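Local coordinates for conserved hypothetical secreted protein (Helicobacter pylori, PDB 4RNZ) that determines cell shape as an M23B-family metallopeptidase and probably acts as a zinc-dependent endopeptidase that trims peptidoglycan, at residues L12-L15 / E16-I20; Y71-E75 / D76-D80; Y178-S181 / K182-V186; A225-H228 / G229-I232; F279-K282 / G283-I286. All coordinates share one frame; numbering follows the deposited sequence.

Interaction 1. Residues L12-L15 / E16-I20; sequences LGFL and EKNHI
Asn18 folds back over the last turn of helix 11-17 and lays its amide nitrogen over the centre of the Phe14 ring, the ND2 atom 3.4 Å above the ring plane. The same nitrogen donates to the Phe14 carbonyl, ND2 to O being 2.9 Å, with the acceptor close to the amide plane. The Asn18 backbone N reaches Phe14 O from the other face of that carbonyl, at 3.2 Å, which gives the oxygen two donors. With CG beside its own backbone N (chi1 -69°), Asn18 turns its amide back toward the helix; OD1 is held by Arg49. Phe14, whose ring also meets Trp6, is buried and presses on Ile60 of strand 55-61.

The helix ends here in a Schellman motif. His19 is its C-prime residue, with positive phi; Ile20 N crosses back to Leu15 O at 2.9 Å, nearly straight at 174°, while His19 N bonds to Glu16 O at 3.0 Å. The reversal brings Ile20 back against Leu15, the hydrophobic contact that often accompanies this motif: Leu15 CD2 meets Ile20 CG2 at 3.9 Å, the two side chains crossing at about a right angle. Both are buried, Leu15 under Leu24 and Tyr25 of helix 23-26 and Ile20 against Leu55.

The other side of the turn is much looser. Glu16 and Lys17 continue the regular helical bonding to Leu12 O and Gly13 O, but their charged chains suit an exposed surface; within this turn their CB atoms lie near the preceding carbonyls, and Glu16 also touches Gln22. His19, exposed, points its CB away from the helix.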
loop_
_atom_site.group_PDB
_atom_site.type_symbol
_atom_site.label_atom_id
_atom_site.label_comp_id
_atom_site.label_asym_id
_atom_site.label_seq_id
_atom_site.Cartn_x
_atom_site.Cartn_y
_atom_site.Cartn_z
ATOM N N LEU A 12 -4.811 19.136 -11.132
ATOM C CA LEU A 12 -4.908 20.426 -11.808
ATOM C C LEU A 12 -4.932 20.258 -13.330
ATOM O O LEU A 12 -5.769 20.848 -14.039
ATOM C CB LEU A 12 -3.738 21.285 -11.344
ATOM C CG LEU A 12 -3.712 22.789 -11.444
ATOM C CD1 LEU A 12 -4.999 23.425 -10.942
ATOM C CD2 LEU A 12 -2.492 23.251 -10.641
ATOM N N GLY A 13 -4.039 19.418 -13.833
ATOM C CA GLY A 13 -4.033 19.097 -15.240
ATOM C C GLY A 13 -5.345 18.485 -15.664
ATOM O O GLY A 13 -5.819 18.765 -16.744
ATOM N N PHE A 14 -5.954 17.645 -14.814
ATOM C CA PHE A 14 -7.246 17.060 -15.155
ATOM C C PHE A 14 -8.337 18.147 -15.213
ATOM O O PHE A 14 -9.213 18.133 -16.091
ATOM C CB PHE A 14 -7.596 15.950 -14.144
ATOM C CG PHE A 14 -8.898 15.267 -14.409
ATOM C CD1 PHE A 14 -8.982 14.227 -15.331
ATOM C CD2 PHE A 14 -10.042 15.642 -13.723
ATOM C CE1 PHE A 14 -10.191 13.601 -15.564
ATOM C CE2 PHE A 14 -11.251 15.014 -13.956
ATOM C CZ PHE A 14 -11.335 14.001 -14.877
ATOM N N LEU A 15 -8.293 19.078 -14.270
ATOM C CA LEU A 15 -9.279 20.157 -14.248
ATOM C C LEU A 15 -9.172 20.994 -15.521
ATOM O O LEU A 15 -10.174 21.244 -16.203
ATOM C CB LEU A 15 -9.084 21.040 -13.034
ATOM C CG LEU A 15 -9.295 20.401 -11.670
ATOM C CD1 LEU A 15 -9.269 21.486 -10.614
ATOM C CD2 LEU A 15 -10.623 19.653 -11.628
ATOM N N GLU A 16 -7.946 21.398 -15.831
ATOM C CA GLU A 16 -7.606 22.155 -17.068
ATOM C C GLU A 16 -8.073 21.438 -18.327
ATOM O O GLU A 16 -8.782 22.000 -19.143
ATOM C CB GLU A 16 -6.083 22.388 -17.134
ATOM C CG GLU A 16 -5.556 22.987 -18.438
ATOM C CD GLU A 16 -4.069 23.316 -18.375
ATOM O OE1 GLU A 16 -3.266 22.415 -18.023
ATOM O OE2 GLU A 16 -3.699 24.479 -18.666
ATOM N N LYS A 17 -7.718 20.166 -18.463
ATOM C CA LYS A 17 -8.106 19.395 -19.654
ATOM C C LYS A 17 -9.602 19.325 -19.867
ATOM O O LYS A 17 -10.066 19.231 -21.000
ATOM C CB LYS A 17 -7.549 17.970 -19.572
ATOM C CG LYS A 17 -7.510 17.245 -20.902
ATOM C CD LYS A 17 -6.140 16.611 -21.127
ATOM C CE LYS A 17 -5.977 16.100 -22.552
ATOM N NZ LYS A 17 -6.813 14.896 -22.800
ATOM N N ASN A 18 -10.357 19.347 -18.776
ATOM C CA ASN A 18 -11.795 19.255 -18.847
ATOM C C ASN A 18 -12.503 20.570 -18.600
ATOM O O ASN A 18 -13.682 20.566 -18.345
ATOM C CB ASN A 18 -12.290 18.196 -17.854
ATOM C CG ASN A 18 -11.894 16.805 -18.279
ATOM O OD1 ASN A 18 -12.512 16.230 -19.170
ATOM N ND2 ASN A 18 -10.823 16.281 -17.691
ATOM N N HIS A 19 -11.769 21.678 -18.632
ATOM C CA HIS A 19 -12.365 23.010 -18.579
ATOM C C HIS A 19 -13.167 23.232 -17.305
ATOM O O HIS A 19 -14.252 23.808 -17.338
ATOM C CB HIS A 19 -13.245 23.244 -19.812
ATOM C CG HIS A 19 -12.618 22.802 -21.096
ATOM N ND1 HIS A 19 -11.544 23.450 -21.664
ATOM C CD2 HIS A 19 -12.911 21.769 -21.918
ATOM C CE1 HIS A 19 -11.200 22.838 -22.781
ATOM N NE2 HIS A 19 -12.014 21.813 -22.958
ATOM N N ILE A 20 -12.644 22.737 -16.190
ATOM C CA ILE A 20 -13.230 22.960 -14.883
ATOM C C ILE A 20 -12.386 24.061 -14.257
ATOM O O ILE A 20 -11.171 23.992 -14.317
ATOM C CB ILE A 20 -13.166 21.692 -14.014
ATOM C CG1 ILE A 20 -13.995 20.579 -14.662
ATOM C CG2 ILE A 20 -13.640 21.986 -12.591
ATOM C CD1 ILE A 20 -13.611 19.181 -14.217
#

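Interaction 2. Residues Y71-E75 / D76-D80; sequences YKKGE and DYFLD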
loop_
_atom_site.group_PDB
_atom_site.type_symbol
_atom_site.label_atom_id
_atom_site.label_comp_id
_atom_site.label_asym_id
_atom_site.label_seq_id
_atom_site.Cartn_x
_atom_site.Cartn_y
_atom_site.Cartn_z
ATOM N N TYR A 71 -18.068 17.042 -8.989
ATOM C CA TYR A 71 -19.402 17.044 -9.603
ATOM C C TYR A 71 -19.858 18.463 -9.860
ATOM O O TYR A 71 -19.508 19.391 -9.114
ATOM C CB TYR A 71 -20.436 16.307 -8.755
ATOM C CG TYR A 71 -20.515 16.805 -7.343
ATOM C CD1 TYR A 71 -19.605 16.364 -6.394
ATOM C CD2 TYR A 71 -21.480 17.737 -6.946
ATOM C CE1 TYR A 71 -19.657 16.816 -5.096
ATOM C CE2 TYR A 71 -21.529 18.190 -5.642
ATOM C CZ TYR A 71 -20.612 17.721 -4.728
ATOM O OH TYR A 71 -20.617 18.154 -3.435
ATOM N N LYS A 72 -20.594 18.611 -10.952
ATOM C CA LYS A 72 -21.202 19.885 -11.317
ATOM C C LYS A 72 -22.582 19.959 -10.681
ATOM O O LYS A 72 -23.383 19.058 -10.880
ATOM C CB LYS A 72 -21.313 19.990 -12.833
ATOM C CG LYS A 72 -21.743 21.375 -13.280
ATOM C CD LYS A 72 -21.687 21.547 -14.784
ATOM C CE LYS A 72 -22.054 22.982 -15.129
ATOM N NZ LYS A 72 -21.686 23.282 -16.535
ATOM N N LYS A 73 -22.843 20.995 -9.880
ATOM C CA LYS A 73 -24.192 21.232 -9.352
ATOM C C LYS A 73 -24.630 22.659 -9.706
ATOM O O LYS A 73 -23.957 23.637 -9.352
ATOM C CB LYS A 73 -24.262 20.976 -7.844
ATOM C CG LYS A 73 -25.515 21.504 -7.159
ATOM C CD LYS A 73 -25.997 20.639 -5.991
ATOM C CE LYS A 73 -24.929 20.399 -4.931
ATOM N NZ LYS A 73 -24.468 21.643 -4.253
ATOM N N GLY A 74 -25.751 22.753 -10.425
ATOM C CA GLY A 74 -26.186 24.007 -11.011
ATOM C C GLY A 74 -25.084 24.500 -11.921
ATOM O O GLY A 74 -24.656 23.798 -12.821
ATOM N N GLU A 75 -24.582 25.696 -11.648
ATOM C CA GLU A 75 -23.586 26.323 -12.509
ATOM C C GLU A 75 -22.150 26.115 -12.026
ATOM O O GLU A 75 -21.217 26.637 -12.633
ATOM C CB GLU A 75 -23.876 27.828 -12.586
ATOM C CG GLU A 75 -25.204 28.171 -13.241
ATOM C CD GLU A 75 -25.237 27.848 -14.728
ATOM O OE1 GLU A 75 -24.181 27.590 -15.336
ATOM O OE2 GLU A 75 -26.335 27.863 -15.301
ATOM N N ASP A 76 -21.967 25.368 -10.940
ATOM C CA ASP A 76 -20.664 25.292 -10.281
ATOM C C ASP A 76 -20.190 23.868 -10.087
ATOM O O ASP A 76 -20.993 22.944 -9.975
ATOM C CB ASP A 76 -20.715 25.971 -8.918
ATOM C CG ASP A 76 -20.966 27.450 -9.024
ATOM O OD1 ASP A 76 -20.163 28.123 -9.699
ATOM O OD2 ASP A 76 -21.974 27.919 -8.445
ATOM N N TYR A 77 -18.868 23.719 -10.019
ATOM C CA TYR A 77 -18.243 22.441 -9.744
ATOM C C TYR A 77 -17.878 22.412 -8.293
ATOM O O TYR A 77 -17.623 23.452 -7.668
ATOM C CB TYR A 77 -17.000 22.239 -10.609
ATOM C CG TYR A 77 -17.305 21.800 -12.021
ATOM C CD1 TYR A 77 -17.417 20.451 -12.343
ATOM C CD2 TYR A 77 -17.461 22.726 -13.042
ATOM C CE1 TYR A 77 -17.671 20.043 -13.641
ATOM C CE2 TYR A 77 -17.717 22.332 -14.333
ATOM C CZ TYR A 77 -17.824 20.991 -14.636
ATOM O OH TYR A 77 -18.074 20.614 -15.936
ATOM N N PHE A 78 -17.871 21.205 -7.741
ATOM C CA PHE A 78 -17.539 20.995 -6.349
ATOM C C PHE A 78 -16.555 19.840 -6.241
ATOM O O PHE A 78 -16.511 19.018 -7.114
ATOM C CB PHE A 78 -18.816 20.672 -5.598
ATOM C CG PHE A 78 -19.748 21.846 -5.494
ATOM C CD1 PHE A 78 -20.660 22.122 -6.506
ATOM C CD2 PHE A 78 -19.665 22.703 -4.421
ATOM C CE1 PHE A 78 -21.493 23.223 -6.411
ATOM C CE2 PHE A 78 -20.500 23.819 -4.329
ATOM C CZ PHE A 78 -21.413 24.063 -5.318
ATOM N N LEU A 79 -15.801 19.768 -5.151
ATOM C CA LEU A 79 -14.867 18.675 -4.969
ATOM C C LEU A 79 -14.948 18.200 -3.553
ATOM O O LEU A 79 -14.730 18.982 -2.622
ATOM C CB LEU A 79 -13.467 19.164 -5.320
ATOM C CG LEU A 79 -12.396 18.105 -5.504
ATOM C CD1 LEU A 79 -11.332 18.613 -6.465
ATOM C CD2 LEU A 79 -11.828 17.692 -4.152
ATOM N N ASP A 80 -15.304 16.928 -3.384
ATOM C CA ASP A 80 -15.357 16.315 -2.068
ATOM C C ASP A 80 -14.364 15.164 -2.039
ATOM O O ASP A 80 -14.065 14.580 -3.068
ATOM C CB ASP A 80 -16.751 15.743 -1.731
ATOM C CG ASP A 80 -17.825 16.801 -1.649
ATOM O OD1 ASP A 80 -17.527 17.919 -1.213
ATOM O OD2 ASP A 80 -18.982 16.505 -2.013
#
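This is a surface contact within the beta hairpin of strands 66-73 and 76-83, at the turn end of the last two strands of the N-terminal five-stranded antiparallel sheet. On one face Tyr71 lies beside Phe78, whose CB sits 3.5 Å above the tyrosine ring, toward its rim. The two rings are nearly parallel but slid apart, centroids 5.7 Å from each other. Tyr71 takes the sterically crowded chi1 of 54°, which swings its ring along the neighbouring strand until OH donates to Asp80 OD2 at 2.7 Å, on the syn side but tilted 33° from the carboxylate plane. Lys73 bends back on itself so that NZ comes over the Phe78 ring, 4.3 Å from the centroid, a cation-pi contact.

A type II' turn joins the strands, Gly74 supplying the positive phi (58°). Asp76 N to Lys73 O, 3.1 Å, closes it, and Lys73 N returns to Asp76 O at 2.7 Å. Tyr71-Phe78 and Lys73-Asp76 are hydrogen-bonded pairs, with the non-hydrogen-bonded pair Lys72-Tyr77 between them.

On the other face Lys72 CB makes a CH-pi contact with the Tyr77 ring, 4.0 Å from its centroid. That ring offers apolar surface to Leu24 and Ile20, while its hydroxyl bonds Leu55 O.

Interaction 3. Residues Y178-S181 / K182-V186; sequences YYDS and KAQEV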
loop_
_atom_site.group_PDB
_atom_site.type_symbol
_atom_site.label_atom_id
_atom_site.label_comp_id
_atom_site.label_asym_id
_atom_site.label_seq_id
_atom_site.Cartn_x
_atom_site.Cartn_y
_atom_site.Cartn_z
ATOM N N TYR A 178 3.115 -7.672 9.423
ATOM C CA TYR A 178 3.057 -9.142 9.387
ATOM C C TYR A 178 3.650 -9.715 10.666
ATOM O O TYR A 178 4.635 -9.178 11.185
ATOM C CB TYR A 178 3.883 -9.694 8.238
ATOM C CG TYR A 178 3.414 -9.407 6.813
ATOM C CD1 TYR A 178 2.086 -9.653 6.400
ATOM C CD2 TYR A 178 4.336 -8.951 5.853
ATOM C CE1 TYR A 178 1.697 -9.415 5.082
ATOM C CE2 TYR A 178 3.971 -8.718 4.543
ATOM C CZ TYR A 178 2.650 -8.940 4.147
ATOM O OH TYR A 178 2.331 -8.705 2.815
ATOM N N TYR A 179 3.079 -10.801 11.118
ATOM C CA TYR A 179 3.481 -11.434 12.329
ATOM C C TYR A 179 3.645 -12.906 12.141
ATOM O O TYR A 179 2.928 -13.521 11.384
ATOM C CB TYR A 179 2.480 -11.150 13.441
ATOM C CG TYR A 179 2.508 -9.720 13.859
ATOM C CD1 TYR A 179 1.704 -8.804 13.249
ATOM C CD2 TYR A 179 3.401 -9.275 14.791
ATOM C CE1 TYR A 179 1.747 -7.488 13.590
ATOM C CE2 TYR A 179 3.453 -7.959 15.137
ATOM C CZ TYR A 179 2.625 -7.069 14.524
ATOM O OH TYR A 179 2.654 -5.759 14.828
ATOM N N ASP A 180 4.607 -13.450 12.846
ATOM C CA ASP A 180 4.730 -14.855 12.880
ATOM C C ASP A 180 3.725 -15.390 13.806
ATOM O O ASP A 180 2.907 -14.744 14.380
ATOM C CB ASP A 180 6.121 -15.386 13.219
ATOM C CG ASP A 180 6.547 -15.116 14.636
ATOM O OD1 ASP A 180 5.741 -14.893 15.529
ATOM O OD2 ASP A 180 7.748 -15.133 14.825
ATOM N N SER A 181 3.787 -16.715 13.966
ATOM C CA SER A 181 2.843 -17.435 14.829
ATOM C C SER A 181 3.056 -17.294 16.331
ATOM O O SER A 181 2.247 -17.722 17.117
ATOM C CB SER A 181 2.597 -18.902 14.421
ATOM O OG SER A 181 3.735 -19.685 14.296
ATOM N N LYS A 182 4.136 -16.659 16.715
ATOM C CA LYS A 182 4.322 -16.284 18.085
ATOM C C LYS A 182 3.988 -14.838 18.253
ATOM O O LYS A 182 4.368 -14.241 19.207
ATOM C CB LYS A 182 5.757 -16.517 18.522
ATOM C CG LYS A 182 6.196 -17.955 18.597
ATOM C CD LYS A 182 7.491 -18.027 19.380
ATOM C CE LYS A 182 7.964 -19.447 19.678
ATOM N NZ LYS A 182 8.568 -19.575 21.029
ATOM N N ALA A 183 3.274 -14.274 17.300
ATOM C CA ALA A 183 2.903 -12.878 17.321
ATOM C C ALA A 183 4.050 -11.908 17.418
ATOM O O ALA A 183 3.914 -10.850 17.920
ATOM C CB ALA A 183 1.897 -12.612 18.403
ATOM N N GLN A 184 5.171 -12.266 16.863
ATOM C CA GLN A 184 6.262 -11.317 16.699
ATOM C C GLN A 184 6.443 -10.937 15.217
ATOM O O GLN A 184 6.189 -11.731 14.312
ATOM C CB GLN A 184 7.543 -11.824 17.343
ATOM C CG GLN A 184 7.941 -13.219 16.972
ATOM C CD GLN A 184 9.048 -13.743 17.866
ATOM O OE1 GLN A 184 9.830 -12.967 18.431
ATOM N NE2 GLN A 184 9.107 -15.062 18.019
ATOM N N GLU A 185 6.856 -9.705 14.975
ATOM C CA GLU A 185 6.838 -9.170 13.613
ATOM C C GLU A 185 7.832 -9.858 12.694
ATOM O O GLU A 185 8.932 -10.224 13.106
ATOM C CB GLU A 185 7.101 -7.680 13.631
ATOM C CG GLU A 185 7.099 -7.029 12.250
ATOM C CD GLU A 185 6.972 -5.524 12.324
ATOM O OE1 GLU A 185 7.089 -4.958 13.425
ATOM O OE2 GLU A 185 6.726 -4.894 11.286
ATOM N N VAL A 186 7.427 -10.051 11.447
ATOM C CA VAL A 186 8.325 -10.580 10.432
ATOM C C VAL A 186 8.236 -9.705 9.207
ATOM O O VAL A 186 7.249 -8.986 9.018
ATOM C CB VAL A 186 8.025 -12.050 10.075
ATOM C CG1 VAL A 186 8.174 -12.944 11.322
ATOM C CG2 VAL A 186 6.638 -12.187 9.448
HETATM O O HOH W 1 5.838 -6.498 9.291
#
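Asp180 governs the polar side of this tight hairpin. Its OD1 accepts from two backbone nitrogens, Lys182 N at 2.7 Å and Gln184 N at 3.0 Å, which come from opposite faces of the carboxylate plane; the bond to Lys182 N makes an Asx turn. CG stands between the backbone N and carbonyl carbon (chi1 68°), a torsion that turns the carboxylate inward over the loop. A short acid thus suits a place where amides point inward.

Among the backbone bonds, Ala183 N to Asp180 O (3.0 Å) closes a type I turn from Asp180 to Ala183, and Asp180 N donates to Gln184 O at 2.8 Å, almost straight at 172°. With Ala183 at positive phi, this is a type I turn with a G1 beta bulge, which carries the chain into the returning strand. Val186 N then donates to Tyr178 O.

One water joins the open end of the hairpin: it accepts from Tyr178 N at 3.0 Å and lies within bonding distance of Val186 O and Glu185 OE2.

Val186 makes apolar contact through both methyls, CG1 touching Asp180 CB at 3.7 Å and CG2 touching Tyr178 CB at 3.9 Å.

Further out, Glu185 forms a salt bridge with Arg318 and Tyr179 OH bonds to Asn175. The small methyl of Ala183 lets the turn lie close against Phe332 and Leu333 of helix 326-348, while strand 166-172 runs alongside, its Leu170 packing on both Tyr178 and Val186.

Interaction 4. Residues A225-H228 / G229-I232; sequences AAKH and GSLI
Ser230 closes a type II beta turn that runs from Lys227 and leads into strand 231-233 of the M23 peptidase domain. The backbone bond, Ser230 N to Lys227 O at 2.9 Å, closes the turn; a second, from the side chain, reinforces it. This one comes from Ser230 OG, and here the short hydroxyl suits the site: it can reach back to the carbonyl that its own amide already grips. With OG beside the backbone N (chi1 -65°), both donors of one residue face the same oxygen.

The turn conformation depends on Gly229, which, lacking a CB, can take its phi of 91° without crowding the carbonyl oxygen of His228. Gly229 O is in turn bonded by Arg288.

Van der Waals contact is slight. Ala226, buried and small, directs its methyl toward the turn, CB lying 3.9 Å from Ser230 OG, while the extended Lys227 chain and the His228 imidazole occupy exposed positions suited to polar groups. Beyond the turn, Ser230 packs on Val289 and is bonded to it through the backbone. The turn lies apart from the zinc site, although the metal ligand Asp223 is near in sequence. The hydroxyl bond is the shorter of the pair, Ser230 OG to Lys227 O measuring 2.7 Å.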
loop_
_atom_site.group_PDB
_atom_site.type_symbol
_atom_site.label_atom_id
_atom_site.label_comp_id
_atom_site.label_asym_id
_atom_site.label_seq_id
_atom_site.Cartn_x
_atom_site.Cartn_y
_atom_site.Cartn_z
ATOM N N ALA A 225 7.209 19.423 11.684
ATOM C CA ALA A 225 7.569 20.847 11.678
ATOM C C ALA A 225 9.081 20.949 11.851
ATOM O O ALA A 225 9.653 20.344 12.747
ATOM C CB ALA A 225 6.839 21.601 12.784
ATOM N N ALA A 226 9.730 21.657 10.945
ATOM C CA ALA A 226 11.159 21.858 11.017
ATOM C C ALA A 226 11.529 23.178 10.400
ATOM O O ALA A 226 10.783 23.734 9.617
ATOM C CB ALA A 226 11.876 20.755 10.287
ATOM N N LYS A 227 12.724 23.636 10.718
ATOM C CA LYS A 227 13.268 24.858 10.145
ATOM C C LYS A 227 13.523 24.729 8.674
ATOM O O LYS A 227 14.008 23.696 8.183
ATOM C CB LYS A 227 14.578 25.228 10.845
ATOM C CG LYS A 227 15.266 26.440 10.238
ATOM C CD LYS A 227 16.240 27.082 11.204
ATOM C CE LYS A 227 16.709 28.426 10.679
ATOM N NZ LYS A 227 17.205 29.254 11.811
ATOM N N HIS A 228 13.223 25.805 7.955
ATOM C CA HIS A 228 13.517 25.856 6.533
ATOM C C HIS A 228 14.998 25.567 6.337
ATOM O O HIS A 228 15.841 26.104 7.068
ATOM C CB HIS A 228 13.126 27.223 5.958
ATOM C CG HIS A 228 13.216 27.283 4.471
ATOM N ND1 HIS A 228 14.400 27.525 3.813
ATOM C CD2 HIS A 228 12.285 27.081 3.510
ATOM C CE1 HIS A 228 14.197 27.482 2.508
ATOM N NE2 HIS A 228 12.922 27.209 2.299
ATOM N N GLY A 229 15.333 24.687 5.394
ATOM C CA GLY A 229 16.733 24.308 5.169
ATOM C C GLY A 229 17.232 23.107 5.957
ATOM O O GLY A 229 18.326 22.605 5.692
ATOM N N SER A 230 16.443 22.622 6.913
ATOM C CA SER A 230 16.841 21.454 7.701
ATOM C C SER A 230 17.176 20.246 6.786
ATOM O O SER A 230 16.495 19.985 5.788
ATOM C CB SER A 230 15.719 21.074 8.683
ATOM O OG SER A 230 15.486 22.064 9.660
ATOM N N LEU A 231 18.243 19.533 7.109
ATOM C CA LEU A 231 18.624 18.372 6.345
ATOM C C LEU A 231 17.593 17.243 6.448
ATOM O O LEU A 231 17.098 16.937 7.527
ATOM C CB LEU A 231 19.979 17.858 6.783
ATOM C CG LEU A 231 21.134 18.850 6.615
ATOM C CD1 LEU A 231 22.445 18.135 6.871
ATOM C CD2 LEU A 231 21.125 19.488 5.241
ATOM N N ILE A 232 17.302 16.627 5.298
ATOM C CA ILE A 232 16.413 15.476 5.210
ATOM C C ILE A 232 17.259 14.294 4.785
ATOM O O ILE A 232 18.013 14.365 3.798
ATOM C CB ILE A 232 15.281 15.696 4.183
ATOM C CG1 ILE A 232 14.458 16.943 4.568
ATOM C CG2 ILE A 232 14.370 14.465 4.112
ATOM C CD1 ILE A 232 13.553 17.448 3.464
#

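Interaction 5. Residues F279-K282 / G283-I286; sequences FVKK and GQII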
loop_
_atom_site.group_PDB
_atom_site.type_symbol
_atom_site.label_atom_id
_atom_site.label_comp_id
_atom_site.label_asym_id
_atom_site.label_seq_id
_atom_site.Cartn_x
_atom_site.Cartn_y
_atom_site.Cartn_z
ATOM N N PHE A 279 20.470 4.843 -6.302
ATOM C CA PHE A 279 20.377 4.027 -5.108
ATOM C C PHE A 279 20.783 4.892 -3.915
ATOM O O PHE A 279 21.796 5.599 -3.990
ATOM C CB PHE A 279 21.246 2.788 -5.224
ATOM C CG PHE A 279 20.684 1.764 -6.160
ATOM C CD1 PHE A 279 20.788 1.931 -7.538
ATOM C CD2 PHE A 279 20.017 0.651 -5.669
ATOM C CE1 PHE A 279 20.258 0.990 -8.406
ATOM C CE2 PHE A 279 19.487 -0.294 -6.533
ATOM C CZ PHE A 279 19.601 -0.121 -7.901
ATOM N N VAL A 280 19.970 4.869 -2.856
ATOM C CA VAL A 280 20.265 5.615 -1.615
ATOM C C VAL A 280 20.418 4.705 -0.409
ATOM O O VAL A 280 19.867 3.604 -0.371
ATOM C CB VAL A 280 19.178 6.656 -1.278
ATOM C CG1 VAL A 280 18.892 7.559 -2.482
ATOM C CG2 VAL A 280 17.906 5.980 -0.800
ATOM N N LYS A 281 21.152 5.181 0.601
ATOM C CA LYS A 281 21.335 4.411 1.814
ATOM C C LYS A 281 20.564 5.061 2.930
ATOM O O LYS A 281 20.391 6.277 2.938
ATOM C CB LYS A 281 22.810 4.352 2.194
ATOM C CG LYS A 281 23.602 3.334 1.402
ATOM C CD LYS A 281 24.946 3.111 2.079
ATOM C CE LYS A 281 25.881 2.283 1.216
ATOM N NZ LYS A 281 25.305 0.931 0.963
ATOM N N LYS A 282 20.114 4.250 3.875
ATOM C CA LYS A 282 19.527 4.777 5.065
ATOM C C LYS A 282 20.510 5.787 5.664
ATOM O O LYS A 282 21.698 5.488 5.780
ATOM C CB LYS A 282 19.220 3.655 6.054
ATOM C CG LYS A 282 18.603 4.165 7.343
ATOM C CD LYS A 282 17.783 3.112 8.067
ATOM C CE LYS A 282 18.648 2.270 8.964
ATOM N NZ LYS A 282 17.777 1.421 9.826
ATOM N N GLY A 283 20.023 6.986 5.979
ATOM C CA GLY A 283 20.836 8.037 6.595
ATOM C C GLY A 283 21.450 9.006 5.619
ATOM O O GLY A 283 22.038 10.007 6.011
ATOM N N GLN A 284 21.337 8.714 4.334
ATOM C CA GLN A 284 21.920 9.579 3.321
ATOM C C GLN A 284 21.089 10.838 3.178
ATOM O O GLN A 284 19.864 10.759 3.166
ATOM C CB GLN A 284 21.929 8.823 2.010
ATOM C CG GLN A 284 22.517 9.556 0.815
ATOM C CD GLN A 284 22.596 8.630 -0.370
ATOM O OE1 GLN A 284 22.700 7.427 -0.219
ATOM N NE2 GLN A 284 22.576 9.183 -1.540
ATOM N N ILE A 285 21.743 11.990 3.032
ATOM C CA ILE A 285 21.042 13.270 2.838
ATOM C C ILE A 285 20.379 13.255 1.453
ATOM O O ILE A 285 21.036 12.971 0.479
ATOM C CB ILE A 285 22.011 14.484 2.928
ATOM C CG1 ILE A 285 22.598 14.607 4.346
ATOM C CG2 ILE A 285 21.284 15.789 2.612
ATOM C CD1 ILE A 285 23.856 15.441 4.456
ATOM N N ILE A 286 19.086 13.550 1.384
ATOM C CA ILE A 286 18.378 13.601 0.109
ATOM C C ILE A 286 17.836 14.990 -0.228
ATOM O O ILE A 286 17.330 15.203 -1.333
ATOM C CB ILE A 286 17.254 12.536 0.046
ATOM C CG1 ILE A 286 16.261 12.683 1.204
ATOM C CG2 ILE A 286 17.858 11.149 0.099
ATOM C CD1 ILE A 286 15.067 11.742 1.066
HETATM O O HOH W 2 22.911 7.988 -4.207
#
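Gln284 turns its side chain back across the type II turn from Lys281 to Gln284 to meet the strand that precedes it. CB, the first atom, lies 3.1 Å from Lys281 O, the carbonyl that also accepts from Gln284 N at 3.0 Å and so closes the turn. CG is anti to the backbone N (chi1 -179°) and the chain stays extended beyond it, which carries the amide back beside Val280 and the start of the turn. There Gln284 CD lies 4.0 Å from Val280 CA. At the tip the two amide atoms part company. OE1 accepts from Lys281 N at 2.8 Å, the donor standing above the carbonyl plane, and rests 3.3 Å from Val280 CA. NE2 lies 4.1 Å from Val280 CG1 and donates to a water, which itself donates to Phe279 O at 2.6 Å.

Gly283, with phi of 94°, occupies the position where a beta carbon would strike Lys282 O. Val280 is buried against Val240 and Ile255, whereas Lys282 reaches away to bond Leu190 O.

The chemistry implies an amide that satisfies a backbone N-H directly and a backbone carbonyl through water, which is consistent with the orientation in which it is modelled.

In the fold
From the N terminus, interaction 1 ends helix 11-17 and interaction 2 then turns the last hairpin of the N-terminal sheet. The two touch where Ile20 CG2 packs on Tyr77 CG at 3.7 Å, so the helix end packs against the hairpin. Interaction 3 turns a small hairpin in the second domain, its centre about 47 Å from that of interaction 1. In the M23 domain interaction 4 leads into strand 231-233, and interaction 5 links strand 279-280 to strand 285-289. Strands 231-233 and 285-289 are sheet neighbours, joined by a probable hydrogen bond from Ile286 N to Ile232 O at 2.8 Å. Each contact closes its own short loop, in series, without nesting or crossing.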